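Local structure of mandelate racemase/muconate lactonizing enzyme (Roseovarius nubinhibens, 2QDD) at residues W201-A206 and L226-H231; A110-L115 and G272-A277. The protein is of unknown function but, as a magnesium-dependent member of the mandelate racemase/muconate lactonizing enzyme family, probably acts on a carboxylate substrate. All blocks are in the same frame, centred on the assembly; numbering follows the deposited sequence.

Contact 1 (W201-A206 and L226-H231)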
# COMPACT_ATOMS: atom_id res chain seq x y z
N TRP A 201 23.69 -6.70 14.53
CA TRP A 201 23.78 -6.10 13.20
C TRP A 201 22.95 -4.83 13.06
O TRP A 201 21.92 -4.66 13.72
CB TRP A 201 23.40 -7.12 12.13
CG TRP A 201 24.39 -8.23 11.96
CD1 TRP A 201 25.70 -8.23 12.36
CD2 TRP A 201 24.16 -9.49 11.32
NE1 TRP A 201 26.30 -9.42 12.01
CE2 TRP A 201 25.38 -10.22 11.38
CE3 TRP A 201 23.05 -10.10 10.72
CZ2 TRP A 201 25.50 -11.50 10.85
CZ3 TRP A 201 23.18 -11.37 10.19
CH2 TRP A 201 24.40 -12.06 10.27
N THR A 202 23.42 -3.92 12.21
CA THR A 202 22.56 -2.93 11.57
C THR A 202 22.02 -3.55 10.27
O THR A 202 22.58 -4.56 9.81
CB THR A 202 23.34 -1.63 11.26
OG1 THR A 202 24.59 -1.95 10.64
CG2 THR A 202 23.57 -0.81 12.54
N PRO A 203 20.93 -2.99 9.70
CA PRO A 203 20.43 -3.51 8.41
C PRO A 203 21.48 -3.67 7.31
O PRO A 203 21.44 -4.65 6.58
CB PRO A 203 19.37 -2.48 8.01
CG PRO A 203 18.86 -1.96 9.29
CD PRO A 203 20.07 -1.91 10.20
N ALA A 204 22.41 -2.72 7.22
CA ALA A 204 23.49 -2.73 6.23
C ALA A 204 24.39 -3.96 6.32
O ALA A 204 24.71 -4.58 5.30
CB ALA A 204 24.32 -1.48 6.37
N ILE A 205 24.81 -4.29 7.54
CA ILE A 205 25.69 -5.44 7.77
C ILE A 205 24.92 -6.74 7.51
O ILE A 205 25.43 -7.63 6.83
CB ILE A 205 26.31 -5.43 9.20
CG1 ILE A 205 27.25 -4.23 9.36
CG2 ILE A 205 27.11 -6.70 9.47
CD1 ILE A 205 27.44 -3.76 10.80
N ALA A 206 23.69 -6.82 8.01
CA ALA A 206 22.81 -7.97 7.75
C ALA A 206 22.62 -8.27 6.26
O ALA A 206 22.80 -9.41 5.83
CB ALA A 206 21.46 -7.77 8.41
N LEU A 226 11.82 -4.26 15.09
CA LEU A 226 10.97 -4.90 14.08
C LEU A 226 11.07 -4.26 12.70
O LEU A 226 11.21 -4.98 11.70
CB LEU A 226 9.52 -4.94 14.57
CG LEU A 226 8.42 -5.39 13.60
CD1 LEU A 226 8.64 -6.82 13.21
CD2 LEU A 226 7.06 -5.23 14.24
N ASP A 227 10.99 -2.93 12.65
CA ASP A 227 11.20 -2.13 11.42
C ASP A 227 12.47 -2.48 10.66
O ASP A 227 12.46 -2.66 9.44
CB ASP A 227 11.22 -0.64 11.76
CG ASP A 227 9.97 0.08 11.32
OD1 ASP A 227 9.24 0.58 12.20
OD2 ASP A 227 9.72 0.16 10.09
N GLN A 228 13.58 -2.56 11.40
CA GLN A 228 14.87 -2.89 10.82
C GLN A 228 14.91 -4.34 10.35
O GLN A 228 15.47 -4.63 9.29
CB GLN A 228 15.97 -2.64 11.85
CG GLN A 228 16.36 -1.19 12.03
CD GLN A 228 17.30 -0.99 13.20
OE1 GLN A 228 18.23 -1.76 13.41
NE2 GLN A 228 17.06 0.06 13.97
N CYS A 229 14.30 -5.23 11.13
CA CYS A 229 14.26 -6.66 10.80
C CYS A 229 13.42 -6.97 9.56
O CYS A 229 13.80 -7.81 8.74
CB CYS A 229 13.77 -7.47 12.01
SG CYS A 229 15.03 -7.69 13.30
N ALA A 230 12.29 -6.27 9.42
CA ALA A 230 11.41 -6.39 8.26
C ALA A 230 12.07 -5.85 6.98
O ALA A 230 11.81 -6.36 5.88
CB ALA A 230 10.10 -5.66 8.53
N HIS A 231 12.89 -4.82 7.14
CA HIS A 231 13.71 -4.27 6.07
C HIS A 231 14.68 -5.31 5.51
O HIS A 231 14.71 -5.53 4.30
CB HIS A 231 14.47 -3.02 6.55
CG HIS A 231 15.28 -2.34 5.49
ND1 HIS A 231 14.82 -1.24 4.81
CD2 HIS A 231 16.51 -2.61 4.99
CE1 HIS A 231 15.74 -0.85 3.93
NE2 HIS A 231 16.77 -1.68 4.02
O HOH W 1 20.38 -2.85 14.96

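Contact 2 (A110-L115 and G272-A277)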
# COMPACT_ATOMS: atom_id res chain seq x y z
N ALA A 110 2.20 -18.77 38.90
CA ALA A 110 1.77 -19.32 40.18
C ALA A 110 0.26 -19.52 40.26
O ALA A 110 -0.20 -20.44 40.94
CB ALA A 110 2.26 -18.45 41.31
N CYS A 111 -0.50 -18.67 39.58
CA CYS A 111 -1.95 -18.85 39.46
C CYS A 111 -2.34 -20.03 38.57
O CYS A 111 -3.34 -20.70 38.83
CB CYS A 111 -2.60 -17.58 38.95
SG CYS A 111 -2.63 -16.21 40.13
N TRP A 112 -1.55 -20.27 37.51
CA TRP A 112 -1.71 -21.45 36.65
C TRP A 112 -1.46 -22.74 37.44
O TRP A 112 -2.22 -23.70 37.32
CB TRP A 112 -0.77 -21.38 35.43
CG TRP A 112 -1.38 -20.69 34.23
CD1 TRP A 112 -1.23 -19.38 33.89
CD2 TRP A 112 -2.22 -21.27 33.21
NE1 TRP A 112 -1.93 -19.10 32.74
CE2 TRP A 112 -2.54 -20.25 32.30
CE3 TRP A 112 -2.73 -22.56 33.00
CZ2 TRP A 112 -3.36 -20.46 31.18
CZ3 TRP A 112 -3.54 -22.78 31.88
CH2 TRP A 112 -3.84 -21.73 30.98
N ASP A 113 -0.38 -22.74 38.24
CA ASP A 113 -0.06 -23.80 39.20
C ASP A 113 -1.22 -24.15 40.14
O ASP A 113 -1.54 -25.33 40.29
CB ASP A 113 1.17 -23.39 40.02
CG ASP A 113 1.86 -24.57 40.71
OD1 ASP A 113 1.50 -25.74 40.46
OD2 ASP A 113 2.79 -24.31 41.50
N ILE A 114 -1.85 -23.13 40.73
CA ILE A 114 -3.03 -23.30 41.59
C ILE A 114 -4.21 -23.90 40.82
O ILE A 114 -4.82 -24.88 41.29
CB ILE A 114 -3.43 -21.96 42.28
CG1 ILE A 114 -2.39 -21.55 43.32
CG2 ILE A 114 -4.82 -22.06 42.94
CD1 ILE A 114 -2.41 -20.07 43.67
N LEU A 115 -4.51 -23.34 39.65
CA LEU A 115 -5.58 -23.84 38.78
C LEU A 115 -5.39 -25.31 38.37
O LEU A 115 -6.35 -26.08 38.36
CB LEU A 115 -5.74 -22.97 37.54
CG LEU A 115 -6.85 -23.44 36.59
CD1 LEU A 115 -8.24 -23.13 37.15
CD2 LEU A 115 -6.69 -22.93 35.18
N GLY A 272 4.78 -11.61 29.57
CA GLY A 272 3.97 -11.37 30.76
C GLY A 272 3.21 -12.56 31.30
O GLY A 272 2.18 -12.41 31.95
N GLY A 273 3.74 -13.76 31.05
CA GLY A 273 3.19 -14.96 31.66
C GLY A 273 2.69 -15.98 30.66
O GLY A 273 2.92 -15.85 29.46
N LEU A 274 2.00 -16.99 31.18
CA LEU A 274 1.57 -18.14 30.41
C LEU A 274 0.27 -17.83 29.67
O LEU A 274 0.06 -18.32 28.56
CB LEU A 274 1.35 -19.32 31.36
CG LEU A 274 2.09 -20.65 31.23
CD1 LEU A 274 3.41 -20.55 30.46
CD2 LEU A 274 2.31 -21.22 32.62
N THR A 275 -0.59 -17.04 30.30
CA THR A 275 -1.85 -16.58 29.70
C THR A 275 -1.59 -15.76 28.43
O THR A 275 -2.21 -16.02 27.39
CB THR A 275 -2.67 -15.74 30.71
OG1 THR A 275 -2.98 -16.55 31.86
CG2 THR A 275 -3.97 -15.23 30.09
N ARG A 276 -0.67 -14.81 28.51
CA ARG A 276 -0.28 -14.00 27.36
C ARG A 276 0.49 -14.82 26.32
O ARG A 276 0.26 -14.67 25.12
CB ARG A 276 0.53 -12.77 27.80
CG ARG A 276 -0.24 -11.77 28.69
CD ARG A 276 -1.15 -10.85 27.89
NE ARG A 276 -1.96 -9.99 28.75
CZ ARG A 276 -3.20 -10.26 29.15
NH1 ARG A 276 -3.85 -9.40 29.93
NH2 ARG A 276 -3.80 -11.38 28.79
N ALA A 277 1.36 -15.71 26.79
CA ALA A 277 2.17 -16.57 25.90
C ALA A 277 1.34 -17.58 25.10
O ALA A 277 1.65 -17.83 23.94
CB ALA A 277 3.26 -17.27 26.68

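Contact 1 (W201-A206 and L226-H231)
The imidazole of His231 and the carboxamide of Gln228, two flat groups on one helix, both reach the pyrrolidine ring of Pro203. The imidazole comes in obliquely, its CD2 lying 4.2 Å from Pro203 CB. His231 sets out toward the proline, and its chi1 of -177°, with CG opposite the backbone N, brings the CD2 side of the ring to Pro203; NE2 hydrogen-bonds Glu262 of the second subunit. Gln228 lies obliquely across the proline: Gln228 CG meets Pro203 CG at 3.8 Å, and further out Gln228 OE1 lies 3.7 Å from Pro203 CD. The chain is extended beyond CG (chi2 172°), which carries the amide past the ring to a water. That water donates to Trp201 O (2.7 Å) and to Gln228 OE1 (2.9 Å), joining a backbone carbonyl to a side-chain amide. Glutamine suits this place, having methylenes for the proline and an oxygen for the water. With an alanine in place of Gln228, the water would probably lose one of its two acceptors and a gap would open beside Pro203 CG and CD. Proline suits the first turn of a helix, where its missing N-H costs no helical bond. The contact thus joins the first turn of helix 203-210 to the side of helix 226-233, which follow barrel strands 192-196 and 218-220; Val287 and Gly288 of the second subunit pack against Gln228 and Pro203 respectively.

Contact 2 (A110-L115 and G272-A277)
One hydrogen bond crosses between Trp112 and Thr275: the indole NE1 donates to Thr275 OG1 over 2.9 Å, with an angle of 151° at the hydrogen. The hydroxyl sits at the ring edge, 19° out of its plane. With OG1 anti to the carbonyl carbon, Thr275 offers it to the indole and also to Asp108 OD1, so a buried hydroxyl has two polar partners. A threonine fits because its OG1 can accept from the indole and still bond the carboxylate.

The apolar part is a CH-pi contact. Leu274 CB lies over one face of the indole, 3.8 Å from the centroid of the five-membered ring and 26° off its normal, while Leu274 CD2 approaches Trp112 CG at 4.1 Å. Tryptophan serves both neighbours, offering a broad face to leucine and an N-H to threonine.

Gly273, whose backbone angles call for glycine, is the N-cap of helix 274-287. Asp108 also takes the Leu274 N-H, so helix 101-119 of the N-terminal domain grips the first turn of this barrel helix, with helix 86-96 flanking Trp112 and Thr275 and helix 123-126 flanking Trp112 and Leu274.

How the contacts relate
The two contacts lie on opposite sides of the chain's centre, 34 Å apart between centres and about 16 Å between nearest atoms. Along the chain, 110-115 comes first, then both halves of contact 1, and finally 272-277. Contact 1 is local, between successive beta-alpha units of the barrel domain; contact 2 spans 156 residues and ties the N-terminal domain to a later barrel helix. Their shared element is this barrel, whose strands 192-196 and 218-220 carry the magnesium ligands Asp196 and Glu220. Helix 274-287 starts at contact 2, and its last residue in the second subunit packs on contact 1, so one element serves both domain and subunit joining.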